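Local coordinates for protein laccase (Botrytis aclada, PDB 3SQR) that oxidises phenolic substrates such as hydroquinones with molecular oxygen, which it reduces to water at its copper centres, and probably takes part in breaking down lignin, at residues A[75-80]-A[88-93]; A[296-301]-A[374-379]. One frame throughout, in Å; residues are numbered along the deposited sequence.

Contact 1 of 2, residues A[75-80]-A[88-93]; sequences ENSTIT and AMTFNG. With NAG (2-acetamido-2-deoxy-beta-D-glucopyranose), chain H; NAG (2-acetamido-2-deoxy-beta-D-glucopyranose), chain G.
S77 and T90 meet hydroxyl to hydroxyl in an antiparallel beta hairpin, the 67-79 and 86-91 strands at one margin of a four-stranded sheet in the first cupredoxin domain of the laccase. Four backbone bonds hold the two strands together. E75 pairs with T90 and S77 with A88 as hydrogen-bonded pairs, E75 N reaching T90 O at 2.6 Å, and N76 with M89 between them is a non-hydrogen-bonded pair, where M89 CA makes a CA-H...O contact with E75 O at 3.3 Å.

The tight side is the face of E75, S77, A88 and T90. T90 OG1 stands between its own backbone N and carbonyl carbon (chi1 70°), which lifts it to S77 OG at 2.7 Å; either hydroxyl could give the proton. The same oxygen accepts a weak bond from G93 N, tying the turn beyond the strand to the pair. Further along, A88 CB sits against I79 CG1 at 3.8 Å, and the side chains of I79 and T90 both touch V95. E75 reaches over toward G93, but its OE2 is bonded to S73.

The N76 end of the other face is the more open part, while M89 beside it is buried. N76, with CG anti to its backbone nitrogen (chi1 -164°), extends from the strand into an N-linked NAG, and M89 CE lies 3.6 Å from C8 of that sugar. In the turn past the strand end, N92 carries a second NAG: N92 OD1 accepts from S73 N, while N92 ND2 is covalently bonded to the sugar C1, 1.4 Å away.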
ATOM      1  N   GLU A  75      -1.711   1.247  19.393  1.00 25.56           N
ATOM      2  CA  GLU A  75      -1.061   1.844  20.556  1.00 25.89           C
ATOM      3  C   GLU A  75      -0.249   3.059  20.303  1.00 24.86           C
ATOM      4  O   GLU A  75       0.265   3.323  19.240  1.00 22.58           O
ATOM      5  CB  GLU A  75      -0.168   0.800  21.230  1.00 26.23           C
ATOM      6  CG  GLU A  75      -0.901  -0.482  21.456  1.00 29.71           C
ATOM      7  CD  GLU A  75      -0.314  -1.378  22.495  1.00 31.48           C
ATOM      8  OE1 GLU A  75       0.931  -1.460  22.640  1.00 32.33           O
ATOM      9  OE2 GLU A  75      -1.146  -2.018  23.167  1.00 40.59           O
ATOM     10  N   ASN A  76      -0.153   3.839  21.375  1.00 24.36           N
ATOM     11  CA  ASN A  76       0.651   5.004  21.415  1.00 24.69           C
ATOM     12  C   ASN A  76       1.957   4.665  22.100  1.00 25.43           C
ATOM     13  O   ASN A  76       1.976   4.357  23.287  1.00 29.05           O
ATOM     14  CB  ASN A  76      -0.166   6.086  22.119  1.00 24.87           C
ATOM     15  CG  ASN A  76       0.395   7.452  21.904  1.00 24.14           C
ATOM     16  OD1 ASN A  76       1.561   7.673  21.508  1.00 26.40           O
ATOM     17  ND2 ASN A  76      -0.458   8.432  22.194  1.00 27.82           N
ATOM     18  N   SER A  77       3.030   4.630  21.338  1.00 24.19           N
ATOM     19  CA  SER A  77       4.254   4.009  21.738  1.00 24.12           C
ATOM     20  C   SER A  77       5.459   4.920  21.702  1.00 24.07           C
ATOM     21  O   SER A  77       5.414   6.070  21.225  1.00 25.11           O
ATOM     22  CB  SER A  77       4.490   2.856  20.740  1.00 23.27           C
ATOM     23  OG  SER A  77       3.338   2.039  20.566  1.00 22.97           O
ATOM     24  N   THR A  78       6.594   4.387  22.159  1.00 24.83           N
ATOM     25  CA  THR A  78       7.864   5.012  22.069  1.00 25.05           C
ATOM     26  C   THR A  78       8.781   3.957  21.502  1.00 25.91           C
ATOM     27  O   THR A  78       8.790   2.853  21.984  1.00 26.42           O
ATOM     28  CB  THR A  78       8.346   5.512  23.446  1.00 24.42           C
ATOM     29  OG1 THR A  78       7.314   6.362  23.949  1.00 25.58           O
ATOM     30  CG2 THR A  78       9.663   6.185  23.322  1.00 26.11           C
ATOM     31  N   ILE A  79       9.476   4.299  20.431  1.00 25.20           N
ATOM     32  CA  ILE A  79      10.440   3.394  19.840  1.00 24.36           C
ATOM     33  C   ILE A  79      11.742   4.098  19.439  1.00 25.50           C
ATOM     34  O   ILE A  79      11.787   5.324  19.269  1.00 24.54           O
ATOM     35  CB  ILE A  79       9.780   2.683  18.659  1.00 25.60           C
ATOM     36  CG1 ILE A  79       9.279   3.700  17.648  1.00 24.21           C
ATOM     37  CG2 ILE A  79       8.612   1.797  19.109  1.00 23.41           C
ATOM     38  CD1 ILE A  79       9.067   2.994  16.241  1.00 23.70           C
ATOM     39  N   THR A  80      12.768   3.291  19.239  1.00 24.02           N
ATOM     40  CA  THR A  80      14.043   3.738  18.779  1.00 25.25           C
ATOM     41  C   THR A  80      14.524   2.870  17.646  1.00 24.97           C
ATOM     42  O   THR A  80      15.388   2.020  17.819  1.00 25.80           O
ATOM     43  CB  THR A  80      15.091   3.718  19.934  1.00 26.53           C
ATOM     44  OG1 THR A  80      14.520   4.358  21.054  1.00 27.12           O
ATOM     45  CG2 THR A  80      16.360   4.422  19.505  1.00 27.39           C
ATOM     46  N   ALA A  88       5.467   6.783  18.445  1.00 24.54           N
ATOM     47  CA  ALA A  88       4.883   6.082  17.299  1.00 25.68           C
ATOM     48  C   ALA A  88       3.482   5.665  17.591  1.00 25.37           C
ATOM     49  O   ALA A  88       3.046   5.580  18.728  1.00 27.23           O
ATOM     50  CB  ALA A  88       5.750   4.869  16.880  1.00 23.97           C
ATOM     51  N   MET A  89       2.739   5.407  16.531  1.00 23.80           N
ATOM     52  CA  MET A  89       1.468   4.766  16.587  1.00 23.22           C
ATOM     53  C   MET A  89       1.609   3.414  15.948  1.00 23.35           C
ATOM     54  O   MET A  89       1.958   3.309  14.754  1.00 22.82           O
ATOM     55  CB  MET A  89       0.414   5.578  15.860  1.00 24.32           C
ATOM     56  CG  MET A  89       0.357   6.957  16.377  1.00 25.22           C
ATOM     57  SD  MET A  89      -1.073   7.875  15.790  1.00 26.37           S
ATOM     58  CE  MET A  89      -0.734   9.514  16.499  1.00 26.49           C
ATOM     59  N   THR A  90       1.373   2.393  16.763  1.00 22.84           N
ATOM     60  CA  THR A  90       1.742   1.053  16.408  1.00 23.00           C
ATOM     61  C   THR A  90       0.599   0.073  16.589  1.00 22.08           C
ATOM     62  O   THR A  90      -0.287   0.260  17.389  1.00 22.40           O
ATOM     63  CB  THR A  90       2.928   0.558  17.251  1.00 23.15           C
ATOM     64  OG1 THR A  90       2.556   0.346  18.621  1.00 23.48           O
ATOM     65  CG2 THR A  90       4.091   1.532  17.194  1.00 23.74           C
ATOM     66  N   PHE A  91       0.732  -1.071  15.927  1.00 20.90           N
ATOM     67  CA  PHE A  91       0.037  -2.254  16.310  1.00 21.50           C
ATOM     68  C   PHE A  91       0.956  -2.980  17.282  1.00 22.44           C
ATOM     69  O   PHE A  91       2.064  -3.470  16.929  1.00 21.19           O
ATOM     70  CB  PHE A  91      -0.180  -3.149  15.112  1.00 21.69           C
ATOM     71  CG  PHE A  91      -1.046  -2.528  14.058  1.00 20.83           C
ATOM     72  CD1 PHE A  91      -2.401  -2.433  14.285  1.00 21.27           C
ATOM     73  CD2 PHE A  91      -0.503  -2.033  12.882  1.00 21.03           C
ATOM     74  CE1 PHE A  91      -3.249  -1.909  13.335  1.00 22.23           C
ATOM     75  CE2 PHE A  91      -1.353  -1.489  11.897  1.00 20.79           C
ATOM     76  CZ  PHE A  91      -2.701  -1.425  12.144  1.00 22.29           C
ATOM     77  N   ASN A  92       0.521  -3.067  18.517  1.00 22.17           N
ATOM     78  CA  ASN A  92       1.183  -3.968  19.469  1.00 22.95           C
ATOM     79  C   ASN A  92       2.602  -3.612  19.767  1.00 23.26           C
ATOM     80  O   ASN A  92       3.434  -4.475  20.046  1.00 24.58           O
ATOM     81  CB  ASN A  92       1.041  -5.425  18.976  1.00 22.24           C
ATOM     82  CG  ASN A  92      -0.280  -5.938  19.310  1.00 25.23           C
ATOM     83  OD1 ASN A  92      -1.277  -5.539  18.692  1.00 22.45           O
ATOM     84  ND2 ASN A  92      -0.357  -6.791  20.315  1.00 25.14           N
ATOM     85  N   GLY A  93       2.893  -2.335  19.663  1.00 23.44           N
ATOM     86  CA  GLY A  93       4.122  -1.780  20.193  1.00 23.09           C
ATOM     87  C   GLY A  93       5.373  -1.998  19.376  1.00 23.49           C
ATOM     88  O   GLY A  93       6.461  -1.779  19.848  1.00 24.95           O
TER
HETATM   89  C1  NAG H 548      -0.027   9.767  22.111  1.00 30.06           C
HETATM   90  C2  NAG H 548      -1.192  10.709  22.019  1.00 29.04           C
HETATM   91  C3  NAG H 548      -0.686  12.131  22.068  1.00 30.78           C
HETATM   92  C4  NAG H 548       0.167  12.393  23.308  1.00 33.00           C
HETATM   93  C5  NAG H 548       1.247  11.327  23.327  1.00 34.47           C
HETATM   94  C6  NAG H 548       2.125  11.510  24.570  1.00 40.37           C
HETATM   95  C7  NAG H 548      -2.887   9.945  20.483  1.00 25.63           C
HETATM   96  C8  NAG H 548      -3.273   9.902  19.041  1.00 27.68           C
HETATM   97  N2  NAG H 548      -1.787  10.554  20.708  1.00 29.14           N
HETATM   98  O3  NAG H 548      -1.789  12.987  21.994  1.00 30.06           O
HETATM   99  O4  NAG H 548       0.775  13.669  23.172  1.00 35.31           O
HETATM  100  O5  NAG H 548       0.616  10.052  23.357  1.00 35.76           O
HETATM  101  O6  NAG H 548       1.321  11.257  25.703  1.00 40.24           O
HETATM  102  O7  NAG H 548      -3.578   9.429  21.340  1.00 28.92           O
HETATM  103  C1  NAG G 547      -1.613  -7.281  20.834  1.00 23.95           C
HETATM  104  C2  NAG G 547      -1.758  -8.756  21.129  1.00 24.73           C
HETATM  105  C3  NAG G 547      -3.086  -9.047  21.777  1.00 23.59           C
HETATM  106  C4  NAG G 547      -3.206  -8.216  23.020  1.00 23.38           C
HETATM  107  C5  NAG G 547      -3.038  -6.762  22.680  1.00 22.93           C
HETATM  108  C6  NAG G 547      -3.136  -5.852  23.907  1.00 25.75           C
HETATM  109  C7  NAG G 547      -0.572  -9.968  19.363  1.00 24.94           C
HETATM  110  C8  NAG G 547      -0.736 -10.573  17.996  1.00 25.33           C
HETATM  111  N2  NAG G 547      -1.709  -9.437  19.846  1.00 22.80           N
HETATM  112  O3  NAG G 547      -3.086 -10.376  22.138  1.00 25.67           O
HETATM  113  O4  NAG G 547      -4.464  -8.422  23.549  1.00 23.20           O
HETATM  114  O5  NAG G 547      -1.762  -6.540  22.068  1.00 24.63           O
HETATM  115  O6  NAG G 547      -2.071  -6.223  24.816  1.00 25.61           O
HETATM  116  O7  NAG G 547       0.516  -9.969  19.939  1.00 24.26           O

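Contact 2 of 2, residues A[296-301]-A[374-379]; sequences VPYTTD and ASLVPH. With MAN (alpha-D-mannopyranose), chain L.
V296 N gives a straight hydrogen bond to V377 O, 2.8 Å long with 163° at the hydrogen, and it is the one direct backbone bond between the 296-301 and 374-379 segments. The first is the end of strand 293-300, the outermost strand of its sheet; the second begins with the end of a short 3-10 segment at A374 and S375 and continues to H379. Between the two backbones a water fills in where they part: it donates to V296 O and to S375 O, the latter at 2.6 Å, and accepts from V377 N, so three backbone polar atoms are satisfied at one point. Beyond the segments, H379 pairs with P294 through the backbone.

The side-chain contact centres on Y298. Its first torsion, 78°, sets the ring between the backbone N and the carbonyl carbon and carries it across to the loop, where S375 CB lies over the middle of one face, 3.7 Å from the centroid, in a CH-pi contact. S375 O comes to 3.2 Å from Y298 CD1. L376 turns its CD2 methyl back to the ring, 3.9 Å from Y298 CE1, the two side chains crossing obliquely, while the phenol hydroxyl bonds to E371. At the other end V296 CG2 and V377 CG1 touch loosely at 4.2 Å.

S375 OG is covalently bound to C1 of an alpha-mannose, 1.5 Å away, and that carbon, oblique to the Y298 ring, also approaches Y298 CD2, at 3.6 Å. The site is therefore an O-mannosylated serine, set on the loop between strands 344-348 and 387-398 where it lies along edge strand 293-300 of the second cupredoxin domain's beta sandwich.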
ATOM      1  N   VAL A 296       4.780 -13.385 -14.860  1.00 25.50           N
ATOM      2  CA  VAL A 296       5.837 -14.138 -15.545  1.00 26.35           C
ATOM      3  C   VAL A 296       7.167 -13.593 -15.065  1.00 26.30           C
ATOM      4  O   VAL A 296       7.420 -12.408 -15.203  1.00 26.26           O
ATOM      5  CB  VAL A 296       5.670 -13.968 -17.050  1.00 27.22           C
ATOM      6  CG1 VAL A 296       6.831 -14.744 -17.820  1.00 28.30           C
ATOM      7  CG2 VAL A 296       4.346 -14.485 -17.400  1.00 26.90           C
ATOM      8  N   PRO A 297       8.046 -14.466 -14.566  1.00 26.68           N
ATOM      9  CA  PRO A 297       9.287 -13.921 -14.010  1.00 27.60           C
ATOM     10  C   PRO A 297      10.149 -13.151 -15.021  1.00 28.84           C
ATOM     11  O   PRO A 297      10.243 -13.543 -16.191  1.00 29.04           O
ATOM     12  CB  PRO A 297      10.018 -15.159 -13.522  1.00 27.49           C
ATOM     13  CG  PRO A 297       8.914 -16.177 -13.252  1.00 28.20           C
ATOM     14  CD  PRO A 297       7.897 -15.907 -14.290  1.00 26.82           C
ATOM     15  N   TYR A 298      10.754 -12.054 -14.574  1.00 27.63           N
ATOM     16  CA  TYR A 298      11.734 -11.322 -15.318  1.00 27.96           C
ATOM     17  C   TYR A 298      12.852 -10.904 -14.381  1.00 29.59           C
ATOM     18  O   TYR A 298      12.697 -10.839 -13.142  1.00 28.50           O
ATOM     19  CB  TYR A 298      11.150 -10.147 -16.075  1.00 28.05           C
ATOM     20  CG  TYR A 298      10.854  -8.908 -15.226  1.00 26.26           C
ATOM     21  CD1 TYR A 298       9.668  -8.806 -14.535  1.00 26.18           C
ATOM     22  CD2 TYR A 298      11.758  -7.873 -15.144  1.00 27.65           C
ATOM     23  CE1 TYR A 298       9.381  -7.682 -13.795  1.00 24.54           C
ATOM     24  CE2 TYR A 298      11.481  -6.724 -14.396  1.00 25.81           C
ATOM     25  CZ  TYR A 298      10.245  -6.656 -13.743  1.00 23.55           C
ATOM     26  OH  TYR A 298       9.905  -5.567 -13.001  1.00 24.99           O
ATOM     27  N   THR A 299      14.027 -10.707 -14.963  1.00 30.15           N
ATOM     28  CA  THR A 299      15.181 -10.348 -14.158  1.00 30.83           C
ATOM     29  C   THR A 299      15.494  -8.878 -14.325  1.00 30.31           C
ATOM     30  O   THR A 299      15.310  -8.261 -15.383  1.00 28.45           O
ATOM     31  CB  THR A 299      16.407 -11.220 -14.510  1.00 31.88           C
ATOM     32  OG1 THR A 299      16.627 -11.160 -15.916  1.00 35.03           O
ATOM     33  CG2 THR A 299      16.190 -12.635 -14.092  1.00 31.00           C
ATOM     34  N   THR A 300      15.940  -8.285 -13.232  1.00 28.85           N
ATOM     35  CA  THR A 300      16.264  -6.898 -13.212  1.00 29.47           C
ATOM     36  C   THR A 300      17.343  -6.689 -12.160  1.00 28.06           C
ATOM     37  O   THR A 300      17.401  -7.428 -11.183  1.00 28.24           O
ATOM     38  CB  THR A 300      14.998  -6.014 -12.931  1.00 29.05           C
ATOM     39  OG1 THR A 300      15.360  -4.667 -13.149  1.00 30.27           O
ATOM     40  CG2 THR A 300      14.470  -6.247 -11.446  1.00 27.48           C
ATOM     41  N   ASP A 301      18.189  -5.690 -12.366  1.00 29.32           N
ATOM     42  CA  ASP A 301      19.192  -5.313 -11.366  1.00 30.43           C
ATOM     43  C   ASP A 301      18.664  -4.358 -10.308  1.00 28.66           C
ATOM     44  O   ASP A 301      19.246  -4.249  -9.218  1.00 27.97           O
ATOM     45  CB  ASP A 301      20.394  -4.623 -12.049  1.00 32.56           C
ATOM     46  CG  ASP A 301      21.223  -5.580 -12.872  1.00 36.83           C
ATOM     47  OD1 ASP A 301      21.422  -6.745 -12.441  1.00 42.90           O
ATOM     48  OD2 ASP A 301      21.666  -5.137 -13.954  1.00 45.86           O
ATOM     49  N   ALA A 374       5.873  -3.232 -20.007  1.00 27.40           N
ATOM     50  CA  ALA A 374       6.212  -4.471 -20.756  1.00 28.88           C
ATOM     51  C   ALA A 374       6.795  -5.606 -19.945  1.00 28.58           C
ATOM     52  O   ALA A 374       6.747  -6.757 -20.366  1.00 30.38           O
ATOM     53  CB  ALA A 374       7.124  -4.145 -21.952  1.00 28.95           C
ATOM     54  N   SER A 375       7.317  -5.271 -18.756  1.00 28.12           N
ATOM     55  CA  SER A 375       7.866  -6.250 -17.874  1.00 27.12           C
ATOM     56  C   SER A 375       6.855  -6.912 -16.952  1.00 25.75           C
ATOM     57  O   SER A 375       7.155  -7.891 -16.331  1.00 24.93           O
ATOM     58  CB  SER A 375       8.919  -5.621 -16.977  1.00 27.02           C
ATOM     59  OG  SER A 375       9.983  -4.928 -17.630  1.00 28.41           O
ATOM     60  N   LEU A 376       5.664  -6.362 -16.857  1.00 25.54           N
ATOM     61  CA  LEU A 376       4.739  -6.793 -15.824  1.00 24.68           C
ATOM     62  C   LEU A 376       3.570  -7.584 -16.432  1.00 25.03           C
ATOM     63  O   LEU A 376       2.464  -7.024 -16.657  1.00 27.23           O
ATOM     64  CB  LEU A 376       4.258  -5.561 -15.089  1.00 22.43           C
ATOM     65  CG  LEU A 376       5.301  -4.675 -14.389  1.00 22.03           C
ATOM     66  CD1 LEU A 376       4.536  -3.503 -13.645  1.00 23.46           C
ATOM     67  CD2 LEU A 376       6.191  -5.494 -13.442  1.00 24.91           C
ATOM     68  N   VAL A 377       3.806  -8.869 -16.664  1.00 24.94           N
ATOM     69  CA  VAL A 377       2.853  -9.728 -17.373  1.00 25.49           C
ATOM     70  C   VAL A 377       2.286 -10.738 -16.434  1.00 24.36           C
ATOM     71  O   VAL A 377       2.976 -11.603 -16.014  1.00 25.52           O
ATOM     72  CB  VAL A 377       3.553 -10.448 -18.566  1.00 24.86           C
ATOM     73  CG1 VAL A 377       2.528 -11.309 -19.365  1.00 29.89           C
ATOM     74  CG2 VAL A 377       4.216  -9.398 -19.422  1.00 29.28           C
ATOM     75  N   PRO A 378       1.006 -10.589 -16.037  1.00 25.73           N
ATOM     76  CA  PRO A 378       0.392 -11.530 -15.131  1.00 25.30           C
ATOM     77  C   PRO A 378       0.512 -12.934 -15.681  1.00 26.95           C
ATOM     78  O   PRO A 378       0.342 -13.161 -16.899  1.00 25.69           O
ATOM     79  CB  PRO A 378      -1.066 -11.050 -15.049  1.00 25.40           C
ATOM     80  CG  PRO A 378      -0.945  -9.571 -15.347  1.00 26.96           C
ATOM     81  CD  PRO A 378       0.078  -9.538 -16.449  1.00 25.96           C
ATOM     82  N   HIS A 379       0.820 -13.853 -14.795  1.00 26.71           N
ATOM     83  CA  HIS A 379       0.927 -15.238 -15.168  1.00 27.28           C
ATOM     84  C   HIS A 379      -0.445 -15.761 -15.566  1.00 28.86           C
ATOM     85  O   HIS A 379      -0.582 -16.477 -16.590  1.00 27.34           O
ATOM     86  CB  HIS A 379       1.471 -16.088 -14.027  1.00 27.38           C
ATOM     87  CG  HIS A 379       1.392 -17.538 -14.333  1.00 28.25           C
ATOM     88  ND1 HIS A 379       2.445 -18.214 -14.914  1.00 32.22           N
ATOM     89  CD2 HIS A 379       0.360 -18.414 -14.274  1.00 30.98           C
ATOM     90  CE1 HIS A 379       2.075 -19.466 -15.162  1.00 31.10           C
ATOM     91  NE2 HIS A 379       0.818 -19.617 -14.787  1.00 28.03           N
TER
HETATM   92  C1  MAN L 561      10.916  -5.941 -18.115  1.00 29.50           C
HETATM   93  C2  MAN L 561      12.261  -5.225 -18.132  1.00 32.35           C
HETATM   94  C3  MAN L 561      12.309  -4.148 -19.207  1.00 33.78           C
HETATM   95  C4  MAN L 561      11.932  -4.759 -20.559  1.00 34.05           C
HETATM   96  C5  MAN L 561      10.561  -5.437 -20.436  1.00 30.73           C
HETATM   97  C6  MAN L 561      10.181  -6.133 -21.750  1.00 32.52           C
HETATM   98  O2  MAN L 561      13.273  -6.210 -18.305  1.00 33.70           O
HETATM   99  O3  MAN L 561      13.589  -3.510 -19.177  1.00 34.49           O
HETATM  100  O4  MAN L 561      11.833  -3.735 -21.505  1.00 31.65           O
HETATM  101  O5  MAN L 561      10.577  -6.424 -19.408  1.00 29.87           O
HETATM  102  O6  MAN L 561      11.164  -7.148 -21.991  1.00 34.10           O
HETATM  103  O   HOH W   1       6.266 -10.309 -16.420  1.00 27.74           O

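From the N terminus the chain first meets contact 1, which closes the hairpin in which strand 67-79 returns as strand 86-91 through residues 80-85, all within the first cupredoxin domain. Contact 2 opens much later, after that hairpin is complete, so the two stand in series and neither nests nor crosses the other. It closes a far longer loop, 72 residues between its segments, bringing the connection that leads to strand 387-398 of the third domain back onto edge strand 293-300 of the second. The centres of contact 1 and contact 2 are about 37 Å apart, on opposite sides of the chain's centre. Each includes the outermost strand of its sheet and has glycosylated residues, N-linked in contact 1 and O-linked in contact 2.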